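Local coordinates for Cyclo(L-leucyl-L-leucyl) synthase (Staphylococcus haemolyticus, PDB 6EZ3), which catalyses the ATP-independent formation of cyclodipeptides from aminoacyl-tRNAs, including cyclo(L-leucyl-L-leucyl) from two molecules of leucyl-tRNA, at residues K136-L147 and T164-L173. Sequence-based numbering, arbitrary orientation.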
ATOM      1  N   LYS A 136      13.692 -11.395  -5.058  1.00 59.65           N
ATOM      2  CA  LYS A 136      13.465 -12.025  -3.757  1.00 59.08           C
ATOM      3  C   LYS A 136      14.158 -11.221  -2.648  1.00 64.26           C
ATOM      4  O   LYS A 136      13.505 -10.857  -1.670  1.00 64.08           O
ATOM      5  CB  LYS A 136      13.920 -13.483  -3.748  1.00 60.98           C
ATOM      6  CG  LYS A 136      13.617 -14.204  -2.423  1.00 73.54           C
ATOM      7  CD  LYS A 136      13.460 -15.717  -2.610  1.00 83.23           C
ATOM      8  CE  LYS A 136      13.214 -16.439  -1.302  1.00 88.31           C
ATOM      9  NZ  LYS A 136      12.967 -17.899  -1.500  1.00 94.32           N
ATOM     10  N   ASN A 137      15.441 -10.861  -2.855  1.00 61.56           N
ATOM     11  CA  ASN A 137      16.223 -10.047  -1.922  1.00 62.27           C
ATOM     12  C   ASN A 137      15.569  -8.682  -1.685  1.00 67.01           C
ATOM     13  O   ASN A 137      15.373  -8.295  -0.527  1.00 66.69           O
ATOM     14  CB  ASN A 137      17.670  -9.886  -2.420  1.00 66.74           C
ATOM     15  CG  ASN A 137      18.484  -8.813  -1.705  1.00 99.28           C
ATOM     16  OD1 ASN A 137      18.846  -8.936  -0.521  1.00 96.44           O
ATOM     17  ND2 ASN A 137      18.786  -7.729  -2.420  1.00 90.04           N
ATOM     18  N   SER A 138      15.201  -7.975  -2.789  1.00 63.76           N
ATOM     19  CA  SER A 138      14.553  -6.663  -2.748  1.00 63.12           C
ATOM     20  C   SER A 138      13.283  -6.718  -1.899  1.00 66.67           C
ATOM     21  O   SER A 138      13.063  -5.825  -1.070  1.00 66.21           O
ATOM     22  CB  SER A 138      14.276  -6.145  -4.157  1.00 66.07           C
ATOM     23  OG  SER A 138      15.354  -5.361  -4.653  1.00 71.19           O
ATOM     24  N   CYS A 139      12.500  -7.809  -2.040  1.00 62.32           N
ATOM     25  CA  CYS A 139      11.288  -8.025  -1.248  1.00 61.81           C
ATOM     26  C   CYS A 139      11.612  -8.158   0.242  1.00 65.05           C
ATOM     27  O   CYS A 139      10.931  -7.539   1.069  1.00 62.85           O
ATOM     28  CB  CYS A 139      10.514  -9.239  -1.749  1.00 61.49           C
ATOM     29  SG  CYS A 139       9.772  -9.020  -3.378  1.00 65.10           S
ATOM     30  N   LEU A 140      12.638  -8.978   0.569  1.00 62.05           N
ATOM     31  CA  LEU A 140      13.050  -9.254   1.944  1.00 62.69           C
ATOM     32  C   LEU A 140      13.569  -8.004   2.657  1.00 65.27           C
ATOM     33  O   LEU A 140      13.350  -7.851   3.861  1.00 63.58           O
ATOM     34  CB  LEU A 140      14.057 -10.418   1.996  1.00 63.74           C
ATOM     35  CG  LEU A 140      13.632 -11.737   1.299  1.00 69.26           C
ATOM     36  CD1 LEU A 140      14.837 -12.532   0.858  1.00 69.62           C
ATOM     37  CD2 LEU A 140      12.743 -12.576   2.171  1.00 71.57           C
ATOM     38  N   LYS A 141      14.198  -7.080   1.899  1.00 62.63           N
ATOM     39  CA  LYS A 141      14.657  -5.779   2.392  1.00 62.22           C
ATOM     40  C   LYS A 141      13.422  -4.967   2.844  1.00 71.29           C
ATOM     41  O   LYS A 141      13.435  -4.368   3.922  1.00 71.11           O
ATOM     42  CB  LYS A 141      15.380  -5.018   1.279  1.00 62.51           C
ATOM     43  CG  LYS A 141      16.776  -5.515   0.975  1.00 62.67           C
ATOM     44  CD  LYS A 141      17.483  -4.591  -0.009  1.00 62.87           C
ATOM     45  CE  LYS A 141      18.604  -3.801   0.608  1.00 68.85           C
ATOM     46  NZ  LYS A 141      18.791  -2.504  -0.081  1.00 75.82           N
ATOM     47  N   MET A 142      12.341  -4.986   2.024  1.00 71.94           N
ATOM     48  CA  MET A 142      11.078  -4.300   2.322  1.00 73.48           C
ATOM     49  C   MET A 142      10.410  -4.949   3.545  1.00 75.63           C
ATOM     50  O   MET A 142       9.918  -4.232   4.414  1.00 75.18           O
ATOM     51  CB  MET A 142      10.110  -4.274   1.105  1.00 77.18           C
ATOM     52  CG  MET A 142      10.698  -3.744  -0.217  1.00 82.65           C
ATOM     53  SD  MET A 142      11.355  -2.037  -0.280  1.00 89.00           S
ATOM     54  CE  MET A 142      13.203  -2.370  -0.235  1.00 85.55           C
ATOM     55  N   SER A 143      10.443  -6.298   3.634  1.00 71.68           N
ATOM     56  CA  SER A 143       9.911  -7.079   4.758  1.00 71.38           C
ATOM     57  C   SER A 143      10.622  -6.646   6.039  1.00 76.27           C
ATOM     58  O   SER A 143       9.961  -6.423   7.059  1.00 76.81           O
ATOM     59  CB  SER A 143      10.150  -8.575   4.545  1.00 74.89           C
ATOM     60  OG  SER A 143       9.871  -8.997   3.221  1.00 86.72           O
ATOM     61  N   LEU A 144      11.970  -6.486   5.970  1.00 71.67           N
ATOM     62  CA  LEU A 144      12.805  -6.052   7.085  1.00 70.99           C
ATOM     63  C   LEU A 144      12.408  -4.636   7.554  1.00 75.60           C
ATOM     64  O   LEU A 144      12.286  -4.407   8.757  1.00 74.41           O
ATOM     65  CB  LEU A 144      14.273  -6.118   6.665  1.00 70.61           C
ATOM     66  CG  LEU A 144      15.407  -6.067   7.703  1.00 74.80           C
ATOM     67  CD1 LEU A 144      16.349  -4.962   7.407  1.00 76.22           C
ATOM     68  CD2 LEU A 144      14.948  -6.145   9.168  1.00 74.68           C
ATOM     69  N   GLN A 145      12.158  -3.717   6.607  1.00 73.41           N
ATOM     70  CA  GLN A 145      11.753  -2.356   6.941  1.00 73.83           C
ATOM     71  C   GLN A 145      10.367  -2.301   7.550  1.00 79.50           C
ATOM     72  O   GLN A 145      10.118  -1.501   8.458  1.00 79.21           O
ATOM     73  CB  GLN A 145      11.858  -1.423   5.726  1.00 75.16           C
ATOM     74  CG  GLN A 145      13.289  -0.970   5.398  1.00 90.00           C
ATOM     75  CD  GLN A 145      14.060  -0.304   6.533  1.00102.25           C
ATOM     76  OE1 GLN A 145      15.286  -0.471   6.660  1.00 86.84           O
ATOM     77  NE2 GLN A 145      13.379   0.493   7.364  1.00 98.81           N
ATOM     78  N   ALA A 146       9.472  -3.176   7.060  1.00 77.34           N
ATOM     79  CA  ALA A 146       8.089  -3.294   7.529  1.00 77.12           C
ATOM     80  C   ALA A 146       8.075  -3.737   8.985  1.00 81.76           C
ATOM     81  O   ALA A 146       7.313  -3.187   9.768  1.00 82.25           O
ATOM     82  CB  ALA A 146       7.319  -4.279   6.664  1.00 77.48           C
ATOM     83  N   LEU A 147       8.967  -4.670   9.358  1.00 78.11           N
ATOM     84  CA  LEU A 147       9.085  -5.165  10.727  1.00 78.21           C
ATOM     85  C   LEU A 147       9.598  -4.086  11.666  1.00 84.75           C
ATOM     86  O   LEU A 147       9.130  -3.997  12.801  1.00 83.90           O
ATOM     87  CB  LEU A 147       9.974  -6.419  10.772  1.00 77.99           C
ATOM     88  CG  LEU A 147       9.334  -7.682  10.198  1.00 81.94           C
ATOM     89  CD1 LEU A 147      10.343  -8.701   9.867  1.00 82.01           C
ATOM     90  CD2 LEU A 147       8.334  -8.269  11.154  1.00 82.97           C
ATOM     91  N   THR A 164      12.398 -15.567   8.939  1.00 90.62           N
ATOM     92  CA  THR A 164      11.494 -14.531   9.462  1.00 88.59           C
ATOM     93  C   THR A 164      11.062 -13.611   8.302  1.00 87.66           C
ATOM     94  O   THR A 164       9.874 -13.301   8.182  1.00 86.24           O
ATOM     95  CB  THR A 164      12.203 -13.720  10.633  1.00 93.04           C
ATOM     96  OG1 THR A 164      12.516 -14.537  11.765  1.00 87.79           O
ATOM     97  CG2 THR A 164      11.388 -12.564  11.130  1.00 88.91           C
ATOM     98  N   LEU A 165      12.040 -13.190   7.460  1.00 81.02           N
ATOM     99  CA  LEU A 165      11.852 -12.292   6.330  1.00 78.47           C
ATOM    100  C   LEU A 165      11.087 -12.924   5.191  1.00 80.99           C
ATOM    101  O   LEU A 165      10.346 -12.203   4.535  1.00 81.67           O
ATOM    102  CB  LEU A 165      13.178 -11.690   5.852  1.00 77.71           C
ATOM    103  CG  LEU A 165      13.963 -10.838   6.878  1.00 81.34           C
ATOM    104  CD1 LEU A 165      15.135 -10.154   6.230  1.00 81.16           C
ATOM    105  CD2 LEU A 165      13.094  -9.782   7.547  1.00 82.02           C
ATOM    106  N   GLU A 166      11.230 -14.243   4.953  1.00 76.06           N
ATOM    107  CA  GLU A 166      10.479 -14.954   3.901  1.00 76.30           C
ATOM    108  C   GLU A 166       8.980 -15.056   4.257  1.00 78.16           C
ATOM    109  O   GLU A 166       8.117 -15.068   3.370  1.00 79.50           O
ATOM    110  CB  GLU A 166      11.065 -16.355   3.639  1.00 78.40           C
ATOM    111  CG  GLU A 166      12.236 -16.360   2.667  1.00 94.88           C
ATOM    112  CD  GLU A 166      13.274 -17.465   2.798  1.00118.70           C
ATOM    113  OE1 GLU A 166      13.654 -17.819   3.940  1.00110.64           O
ATOM    114  OE2 GLU A 166      13.781 -17.906   1.743  1.00108.89           O
ATOM    115  N   TYR A 167       8.684 -15.132   5.567  1.00 71.33           N
ATOM    116  CA  TYR A 167       7.319 -15.163   6.084  1.00 69.41           C
ATOM    117  C   TYR A 167       6.723 -13.763   5.937  1.00 72.33           C
ATOM    118  O   TYR A 167       5.659 -13.626   5.338  1.00 70.87           O
ATOM    119  CB  TYR A 167       7.283 -15.626   7.557  1.00 69.12           C
ATOM    120  CG  TYR A 167       5.904 -16.010   8.060  1.00 69.43           C
ATOM    121  CD1 TYR A 167       5.383 -15.452   9.229  1.00 71.09           C
ATOM    122  CD2 TYR A 167       5.128 -16.951   7.384  1.00 69.76           C
ATOM    123  CE1 TYR A 167       4.123 -15.821   9.710  1.00 71.08           C
ATOM    124  CE2 TYR A 167       3.862 -17.313   7.844  1.00 70.42           C
ATOM    125  CZ  TYR A 167       3.368 -16.757   9.014  1.00 78.77           C
ATOM    126  OH  TYR A 167       2.121 -17.145   9.454  1.00 81.73           O
ATOM    127  N   ALA A 168       7.441 -12.723   6.434  1.00 68.83           N
ATOM    128  CA  ALA A 168       7.021 -11.323   6.375  1.00 68.77           C
ATOM    129  C   ALA A 168       6.847 -10.813   4.939  1.00 76.09           C
ATOM    130  O   ALA A 168       6.083  -9.874   4.722  1.00 76.13           O
ATOM    131  CB  ALA A 168       8.005 -10.450   7.135  1.00 69.18           C
ATOM    132  N   ALA A 169       7.520 -11.462   3.956  1.00 74.30           N
ATOM    133  CA  ALA A 169       7.457 -11.111   2.534  1.00 74.04           C
ATOM    134  C   ALA A 169       6.083 -11.398   1.916  1.00 77.44           C
ATOM    135  O   ALA A 169       5.731 -10.783   0.910  1.00 77.46           O
ATOM    136  CB  ALA A 169       8.547 -11.839   1.762  1.00 74.76           C
ATOM    137  N   GLN A 170       5.305 -12.309   2.528  1.00 73.62           N
ATOM    138  CA  GLN A 170       3.955 -12.686   2.072  1.00 73.73           C
ATOM    139  C   GLN A 170       3.032 -11.450   1.974  1.00 74.05           C
ATOM    140  O   GLN A 170       2.206 -11.379   1.062  1.00 73.20           O
ATOM    141  CB  GLN A 170       3.327 -13.767   2.997  1.00 75.67           C
ATOM    142  CG  GLN A 170       4.144 -15.056   3.190  1.00 89.81           C
ATOM    143  CD  GLN A 170       4.231 -15.904   1.945  1.00118.40           C
ATOM    144  OE1 GLN A 170       3.322 -16.683   1.622  1.00121.82           O
ATOM    145  NE2 GLN A 170       5.332 -15.781   1.222  1.00102.42           N
ATOM    146  N   TYR A 171       3.215 -10.486   2.917  1.00 67.81           N
ATOM    147  CA  TYR A 171       2.547  -9.188   3.032  1.00 66.46           C
ATOM    148  C   TYR A 171       2.943  -8.347   1.833  1.00 66.81           C
ATOM    149  O   TYR A 171       2.070  -7.901   1.111  1.00 66.36           O
ATOM    150  CB  TYR A 171       3.020  -8.512   4.329  1.00 68.92           C
ATOM    151  CG  TYR A 171       2.531  -7.102   4.578  1.00 72.60           C
ATOM    152  CD1 TYR A 171       3.267  -6.000   4.141  1.00 74.63           C
ATOM    153  CD2 TYR A 171       1.419  -6.863   5.381  1.00 73.98           C
ATOM    154  CE1 TYR A 171       2.849  -4.694   4.416  1.00 77.02           C
ATOM    155  CE2 TYR A 171       1.001  -5.562   5.676  1.00 75.39           C
ATOM    156  CZ  TYR A 171       1.708  -4.475   5.180  1.00 85.64           C
ATOM    157  OH  TYR A 171       1.281  -3.186   5.470  1.00 85.80           O
ATOM    158  N   VAL A 172       4.265  -8.143   1.617  1.00 62.16           N
ATOM    159  CA  VAL A 172       4.864  -7.378   0.512  1.00 61.15           C
ATOM    160  C   VAL A 172       4.275  -7.854  -0.804  1.00 65.81           C
ATOM    161  O   VAL A 172       3.718  -7.043  -1.546  1.00 67.56           O
ATOM    162  CB  VAL A 172       6.422  -7.438   0.499  1.00 63.71           C
ATOM    163  CG1 VAL A 172       7.013  -6.646  -0.664  1.00 62.85           C
ATOM    164  CG2 VAL A 172       7.005  -6.961   1.817  1.00 63.58           C
ATOM    165  N   LEU A 173       4.369  -9.172  -1.065  1.00 60.27           N
ATOM    166  CA  LEU A 173       3.861  -9.835  -2.273  1.00 58.81           C
ATOM    167  C   LEU A 173       2.391  -9.570  -2.528  1.00 57.69           C
ATOM    168  O   LEU A 173       2.023  -9.305  -3.666  1.00 56.86           O
ATOM    169  CB  LEU A 173       4.126 -11.347  -2.218  1.00 59.15           C
ATOM    170  CG  LEU A 173       5.598 -11.759  -2.242  1.00 63.73           C
ATOM    171  CD1 LEU A 173       5.767 -13.161  -1.742  1.00 63.46           C
ATOM    172  CD2 LEU A 173       6.197 -11.598  -3.623  1.00 66.15           C
TER
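Cys139 O, 4.0 Å from CG2 of Val172 across the contact, is gripped twice by Ser143: by the routine helical N-H and by the hydroxyl, with OG of Ser143 2.8 Å from O of Cys139. The C=O...OG angle is 117° and OG stands 44° out of the carbonyl plane, above it and off the lone pairs. Lying beside the backbone N, OG folds back onto its own helix while CB still faces helix 162-175. There Ser143 is a knob among Leu165, Ala168, Ala169 and Val172; its CB is 3.9 Å from CB of Ala168. OG also lies close to Ala169 N, but at a poor angle for a bond.

The packing is reciprocal. Leu165 enters the hole formed by Leu140, Ser143, Leu144 and Leu147, its CD2 branch reaching CD1 of Leu147 at 3.8 Å, and its CB meets CD2 of Leu140 at 3.8 Å. The short helix axes approach to 8.3 Å and cross at 92°, which confines the interlocking to a compact patch. Small residues let the backbones close in: CA of Ser143 is 5.2 Å from CA of Ala169.

Toward the N-terminal end of 136-147, Lys136 runs extended to Glu166. Its NZ makes a salt bridge to OE2 of Glu166, weak as a hydrogen bond at 3.3 Å. The side chains of Cys139 and Leu173 meet each other and both touch helix 116-131. Met142 touches Glu200 and Leu201, which by analogy with relatives probably bind substrate, as do Tyr171, Val172 and Leu173.

With the serine hydroxyl turned to its own helix, the link between helix 133-149 and the helix bearing part of the probable substrate site rests mainly on apolar packing, plus one weak ionic pair at the edge.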